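Local coordinates for protein HI1317 (Haemophilus influenzae, PDB 1JOV) that probably interconverts the alpha and beta anomers of D-glucose 6-phosphate as a member of the glucose-6-phosphate 1-epimerase family, at residues L149-V163 with T239-R251. Sequence-based numbering, arbitrary orientation. Where two conformers were deposited one is given.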
loop_
_atom_site.group_PDB
_atom_site.type_symbol
_atom_site.label_atom_id
_atom_site.label_comp_id
_atom_site.label_asym_id
_atom_site.label_seq_id
_atom_site.Cartn_x
_atom_site.Cartn_y
_atom_site.Cartn_z
ATOM N N LEU A 149 0.377 5.756 -2.022
ATOM C CA LEU A 149 0.463 4.554 -1.244
ATOM C C LEU A 149 -0.655 3.712 -1.813
ATOM O O LEU A 149 -1.812 3.904 -1.462
ATOM C CB LEU A 149 0.345 4.786 0.250
ATOM C CG LEU A 149 1.089 6.021 0.751
ATOM C CD1 LEU A 149 0.664 6.360 2.180
ATOM C CD2 LEU A 149 2.586 5.814 0.675
ATOM N N HIS A 150 -0.330 2.799 -2.670
ATOM C CA HIS A 150 -1.332 2.059 -3.426
ATOM C C HIS A 150 -1.850 0.794 -2.733
ATOM O O HIS A 150 -1.693 -0.337 -3.212
ATOM C CB HIS A 150 -0.654 1.794 -4.731
ATOM C CG HIS A 150 -1.499 1.263 -5.887
ATOM N ND1 HIS A 150 -2.246 0.126 -5.817
ATOM C CD2 HIS A 150 -1.652 1.762 -7.140
ATOM C CE1 HIS A 150 -2.785 -0.103 -7.004
ATOM N NE2 HIS A 150 -2.433 0.869 -7.799
ATOM N N THR A 151 -2.450 1.053 -1.603
ATOM C CA THR A 151 -2.790 -0.050 -0.675
ATOM C C THR A 151 -3.829 -1.056 -1.229
ATOM O O THR A 151 -4.920 -0.677 -1.642
ATOM C CB THR A 151 -3.318 0.548 0.657
ATOM O OG1 THR A 151 -2.421 1.603 1.084
ATOM C CG2 THR A 151 -3.410 -0.591 1.828
ATOM N N TYR A 152 -3.402 -2.317 -1.175
ATOM C CA TYR A 152 -4.308 -3.429 -1.553
ATOM C C TYR A 152 -4.821 -4.055 -0.305
ATOM O O TYR A 152 -4.083 -4.731 0.481
ATOM C CB TYR A 152 -3.618 -4.549 -2.399
ATOM C CG TYR A 152 -3.103 -4.215 -3.722
ATOM C CD1 TYR A 152 -1.964 -3.420 -3.918
ATOM C CD2 TYR A 152 -3.651 -4.832 -4.834
ATOM C CE1 TYR A 152 -1.477 -3.146 -5.238
ATOM C CE2 TYR A 152 -3.189 -4.568 -6.104
ATOM C CZ TYR A 152 -2.099 -3.771 -6.323
ATOM O OH TYR A 152 -1.633 -3.562 -7.606
ATOM N N PHE A 153 -6.139 -3.843 -0.100
ATOM C CA PHE A 153 -6.761 -4.396 1.122
ATOM C C PHE A 153 -7.361 -5.778 0.835
ATOM O O PHE A 153 -7.812 -6.051 -0.278
ATOM C CB PHE A 153 -7.856 -3.497 1.656
ATOM C CG PHE A 153 -7.352 -2.203 2.100
ATOM C CD1 PHE A 153 -6.759 -2.083 3.332
ATOM C CD2 PHE A 153 -7.441 -1.119 1.262
ATOM C CE1 PHE A 153 -6.225 -0.814 3.742
ATOM C CE2 PHE A 153 -6.937 0.058 1.608
ATOM C CZ PHE A 153 -6.361 0.270 2.896
ATOM N N ASN A 154 -7.165 -6.681 1.790
ATOM C CA ASN A 154 -7.594 -8.061 1.694
ATOM C C ASN A 154 -9.085 -8.123 2.182
ATOM O O ASN A 154 -9.382 -7.749 3.330
ATOM C CB ASN A 154 -6.692 -8.906 2.624
ATOM C CG ASN A 154 -6.904 -10.445 2.495
ATOM O OD1 ASN A 154 -7.137 -10.979 1.413
ATOM N ND2 ASN A 154 -6.742 -11.143 3.618
ATOM N N ILE A 155 -9.954 -8.709 1.362
ATOM C CA ILE A 155 -11.368 -8.769 1.753
ATOM C C ILE A 155 -11.955 -10.146 1.428
ATOM O O ILE A 155 -11.406 -10.852 0.560
ATOM C CB ILE A 155 -12.142 -7.691 0.985
ATOM C CG1 ILE A 155 -11.846 -7.809 -0.493
ATOM C CG2 ILE A 155 -11.851 -6.277 1.498
ATOM C CD1 ILE A 155 -12.816 -7.280 -1.379
ATOM N N GLY A 156 -13.074 -10.506 2.067
ATOM C CA GLY A 156 -13.695 -11.820 1.815
ATOM C C GLY A 156 -14.317 -12.027 0.449
ATOM O O GLY A 156 -14.096 -13.071 -0.207
ATOM N N ASP A 157 -14.998 -10.982 -0.047
ATOM C CA ASP A 157 -15.643 -11.057 -1.363
ATOM C C ASP A 157 -15.937 -9.664 -1.824
ATOM O O ASP A 157 -16.592 -8.903 -1.086
ATOM C CB ASP A 157 -16.980 -11.813 -1.275
ATOM C CG ASP A 157 -17.422 -12.425 -2.640
ATOM O OD1 ASP A 157 -16.982 -11.959 -3.727
ATOM O OD2 ASP A 157 -18.205 -13.397 -2.730
ATOM N N ILE A 158 -15.427 -9.314 -3.015
ATOM C CA ILE A 158 -15.682 -7.981 -3.555
ATOM C C ILE A 158 -17.197 -7.679 -3.599
ATOM O O ILE A 158 -17.555 -6.535 -3.480
ATOM C CB ILE A 158 -15.049 -7.762 -4.941
ATOM C CG1 ILE A 158 -15.133 -6.283 -5.316
ATOM C CG2 ILE A 158 -15.716 -8.651 -5.993
ATOM C CD1 ILE A 158 -14.557 -5.338 -4.261
ATOM N N ASN A 159 -18.059 -8.682 -3.612
ATOM C CA ASN A 159 -19.495 -8.392 -3.631
ATOM C C ASN A 159 -20.142 -8.009 -2.317
ATOM O O ASN A 159 -21.277 -7.518 -2.293
ATOM C CB ASN A 159 -20.243 -9.543 -4.262
ATOM C CG ASN A 159 -19.760 -9.796 -5.610
ATOM O OD1 ASN A 159 -19.601 -8.853 -6.384
ATOM N ND2 ASN A 159 -19.470 -11.055 -5.931
ATOM N N GLN A 160 -19.393 -8.177 -1.235
ATOM C CA GLN A 160 -19.887 -7.962 0.068
ATOM C C GLN A 160 -19.141 -6.808 0.722
ATOM O O GLN A 160 -19.134 -6.750 1.927
ATOM C CB GLN A 160 -19.769 -9.256 0.907
ATOM C CG GLN A 160 -20.698 -10.407 0.473
ATOM C CD GLN A 160 -20.568 -11.675 1.325
ATOM O OE1 GLN A 160 -21.295 -11.852 2.295
ATOM N NE2 GLN A 160 -19.660 -12.566 0.941
ATOM N N VAL A 161 -18.574 -5.841 -0.052
ATOM C CA VAL A 161 -17.868 -4.725 0.579
ATOM C C VAL A 161 -18.580 -3.360 0.371
ATOM O O VAL A 161 -19.136 -3.104 -0.696
ATOM C CB VAL A 161 -16.426 -4.639 0.030
ATOM C CG1 VAL A 161 -15.808 -3.306 0.401
ATOM C CG2 VAL A 161 -15.586 -5.786 0.548
ATOM N N GLU A 162 -18.553 -2.467 1.397
ATOM C CA GLU A 162 -18.986 -1.101 1.117
ATOM C C GLU A 162 -17.861 -0.212 1.534
ATOM O O GLU A 162 -17.216 -0.435 2.554
ATOM C CB GLU A 162 -20.270 -0.643 1.830
ATOM C CG GLU A 162 -21.452 -1.599 1.756
ATOM C CD GLU A 162 -22.558 -1.204 2.739
ATOM O OE1 GLU A 162 -22.755 0.012 3.005
ATOM O OE2 GLU A 162 -23.236 -2.097 3.292
ATOM N N VAL A 163 -17.732 0.856 0.759
ATOM C CA VAL A 163 -16.731 1.864 0.954
ATOM C C VAL A 163 -17.461 3.091 1.505
ATOM O O VAL A 163 -18.288 3.684 0.820
ATOM C CB VAL A 163 -16.051 2.192 -0.348
ATOM C CG1 VAL A 163 -14.865 3.036 0.005
ATOM C CG2 VAL A 163 -15.480 0.896 -1.045
ATOM N N THR A 239 -9.046 -14.787 -10.786
ATOM C CA THR A 239 -9.954 -14.737 -9.638
ATOM C C THR A 239 -9.510 -13.737 -8.526
ATOM O O THR A 239 -10.243 -13.527 -7.560
ATOM C CB THR A 239 -10.033 -16.158 -9.061
ATOM O OG1 THR A 239 -10.903 -16.159 -7.914
ATOM C CG2 THR A 239 -8.637 -16.629 -8.657
ATOM N N GLY A 240 -8.326 -13.170 -8.691
ATOM C CA GLY A 240 -7.765 -12.243 -7.727
ATOM C C GLY A 240 -8.665 -11.079 -7.372
ATOM O O GLY A 240 -8.689 -10.693 -6.224
ATOM N N TYR A 241 -9.383 -10.470 -8.326
ATOM C CA TYR A 241 -10.123 -9.255 -7.980
ATOM C C TYR A 241 -11.154 -9.470 -6.882
ATOM O O TYR A 241 -11.579 -8.503 -6.247
ATOM C CB TYR A 241 -10.892 -8.654 -9.196
ATOM C CG TYR A 241 -12.213 -9.394 -9.502
ATOM C CD1 TYR A 241 -12.221 -10.549 -10.277
ATOM C CD2 TYR A 241 -13.438 -8.950 -9.056
ATOM C CE1 TYR A 241 -13.384 -11.233 -10.600
ATOM C CE2 TYR A 241 -14.621 -9.620 -9.374
ATOM C CZ TYR A 241 -14.583 -10.765 -10.149
ATOM O OH TYR A 241 -15.750 -11.437 -10.470
ATOM N N GLN A 242 -11.559 -10.717 -6.650
ATOM C CA GLN A 242 -12.634 -10.955 -5.712
ATOM C C GLN A 242 -12.229 -10.783 -4.288
ATOM O O GLN A 242 -13.088 -10.617 -3.410
ATOM C CB GLN A 242 -13.128 -12.416 -5.867
ATOM C CG GLN A 242 -13.659 -12.714 -7.227
ATOM C CD GLN A 242 -14.391 -14.036 -7.265
ATOM O OE1 GLN A 242 -15.613 -14.065 -7.374
ATOM N NE2 GLN A 242 -13.642 -15.140 -7.204
ATOM N N LYS A 243 -10.912 -10.785 -4.033
ATOM C CA LYS A 243 -10.451 -10.788 -2.648
ATOM C C LYS A 243 -9.652 -9.531 -2.318
ATOM O O LYS A 243 -9.028 -9.459 -1.243
ATOM C CB LYS A 243 -9.596 -12.050 -2.357
ATOM C CG LYS A 243 -10.333 -13.395 -2.547
ATOM C CD LYS A 243 -11.180 -13.837 -1.384
ATOM C CE LYS A 243 -11.594 -15.296 -1.606
ATOM N NZ LYS A 243 -12.090 -15.585 -3.008
ATOM N N MET A 244 -9.743 -8.521 -3.169
ATOM C CA MET A 244 -8.927 -7.300 -2.967
ATOM C C MET A 244 -9.732 -6.053 -3.346
ATOM O O MET A 244 -10.761 -6.099 -4.037
ATOM C CB MET A 244 -7.665 -7.353 -3.798
ATOM C CG MET A 244 -7.900 -7.541 -5.256
ATOM S SD MET A 244 -8.314 -6.087 -6.160
ATOM C CE MET A 244 -6.700 -5.625 -6.460
ATOM N N LEU A 245 -9.294 -4.940 -2.790
ATOM C CA LEU A 245 -9.767 -3.642 -3.191
ATOM C C LEU A 245 -8.656 -2.638 -2.831
ATOM O O LEU A 245 -8.162 -2.624 -1.696
ATOM C CB LEU A 245 -11.035 -3.282 -2.471
ATOM C CG LEU A 245 -11.655 -1.916 -2.729
ATOM C CD1 LEU A 245 -11.877 -1.818 -4.245
ATOM C CD2 LEU A 245 -12.977 -1.757 -1.952
ATOM N N CYS A 246 -8.344 -1.790 -3.790
ATOM C CA CYS A 246 -7.394 -0.685 -3.502
ATOM C C CYS A 246 -8.078 0.634 -3.157
ATOM O O CYS A 246 -8.937 1.111 -3.902
ATOM C CB CYS A 246 -6.500 -0.486 -4.702
ATOM S SG CYS A 246 -5.296 -1.829 -4.922
ATOM N N LEU A 247 -7.659 1.232 -2.034
ATOM C CA LEU A 247 -8.090 2.563 -1.587
ATOM C C LEU A 247 -6.738 3.278 -1.345
ATOM O O LEU A 247 -6.141 3.134 -0.273
ATOM C CB LEU A 247 -8.996 2.553 -0.368
ATOM C CG LEU A 247 -9.877 3.800 -0.355
ATOM C CD1 LEU A 247 -11.016 3.662 0.640
ATOM C CD2 LEU A 247 -9.057 5.047 -0.040
ATOM N N GLU A 248 -6.262 3.957 -2.356
ATOM C CA GLU A 248 -4.962 4.570 -2.386
ATOM C C GLU A 248 -4.873 5.982 -1.800
ATOM O O GLU A 248 -5.676 6.867 -2.142
ATOM C CB GLU A 248 -4.473 4.664 -3.822
ATOM C CG GLU A 248 -4.607 3.372 -4.600
ATOM C CD GLU A 248 -4.328 3.485 -6.090
ATOM O OE1 GLU A 248 -3.633 4.427 -6.488
ATOM O OE2 GLU A 248 -4.803 2.620 -6.859
ATOM N N THR A 249 -3.903 6.219 -0.918
ATOM C CA THR A 249 -3.605 7.532 -0.308
ATOM C C THR A 249 -2.751 8.296 -1.330
ATOM O O THR A 249 -1.654 7.805 -1.645
ATOM C CB THR A 249 -2.815 7.344 0.958
ATOM O OG1 THR A 249 -3.491 6.420 1.832
ATOM C CG2 THR A 249 -2.648 8.676 1.671
ATOM N N ALA A 250 -3.166 9.443 -1.875
ATOM C CA ALA A 250 -2.414 9.957 -2.997
ATOM C C ALA A 250 -2.224 11.480 -3.085
ATOM O O ALA A 250 -3.000 12.212 -2.528
ATOM C CB ALA A 250 -3.056 9.569 -4.305
ATOM N N ARG A 251 -1.170 11.887 -3.765
ATOM C CA ARG A 251 -0.821 13.281 -4.028
ATOM C C ARG A 251 -0.600 13.253 -5.528
ATOM O O ARG A 251 0.537 13.034 -6.009
ATOM C CB ARG A 251 0.384 13.741 -3.206
ATOM C CG ARG A 251 0.020 14.022 -1.724
ATOM C CD ARG A 251 -0.659 15.458 -1.605
ATOM N NE ARG A 251 0.336 16.528 -1.694
ATOM C CZ ARG A 251 0.988 16.991 -0.677
ATOM N NH1 ARG A 251 0.795 16.489 0.439
ATOM N NH2 ARG A 251 1.900 17.965 -0.810
HETATM O O HOH W 1 -4.119 3.594 1.602
#
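The carboxylate of Glu248 lies over one face of the His150 imidazole, the two planes 23° apart; OE2 comes within 3.1 Å of His150 NE2, but from above the ring plane, at a poor angle for a hydrogen bond: a stack and not a bond. Glu248 CG covers the same ring in a CH-pi contact. His150 CG stands anti to the backbone N (chi1 -169°), which lays the imidazole alongside the extended glutamate chain. Both are predicted active-site residues, consistent with the acid-base histidine and glutamate of aldose 1-epimerases. Next along, Cys246 SG sits over one face of the Tyr152 ring, 3.5 Å from its centroid, while Met244 CE meets the ring edge at CD2 (3.5 Å); Tyr152 OH bonds to Arg70. The Phe153 ring has Thr151 CG2 over one face and the Leu245 and Leu247 carbonyl oxygens at its edge. Val163 CG2 meets Leu245 CD2 tip to tip (3.8 Å).

The backbones pair antiparallel through Leu149-Thr249 and Phe153-Leu245, both hydrogen-bonded pairs. Between them the inverse gamma turn centred on His150 interrupts the pairing, and Leu247 N makes a weak bond to Thr151 O. A water bridges this break, donating to Leu247 O (2.8 Å) and hydrogen-bonded to Thr151 OG1 and Thr249 OG1; Thr249 OG1 is also hydrogen-bonded to His217 ND1. Beyond the strands, Ile158 N bonds to Gln242 O (2.7 Å).

Strand 244-251 lies between strands 145-154 and 222-227 in one antiparallel sheet of the mutarotase-type beta-sandwich, while Val161 and Val163 belong to edge strand 161-164 of the sheet packed against the Leu245 and Leu247 side chains.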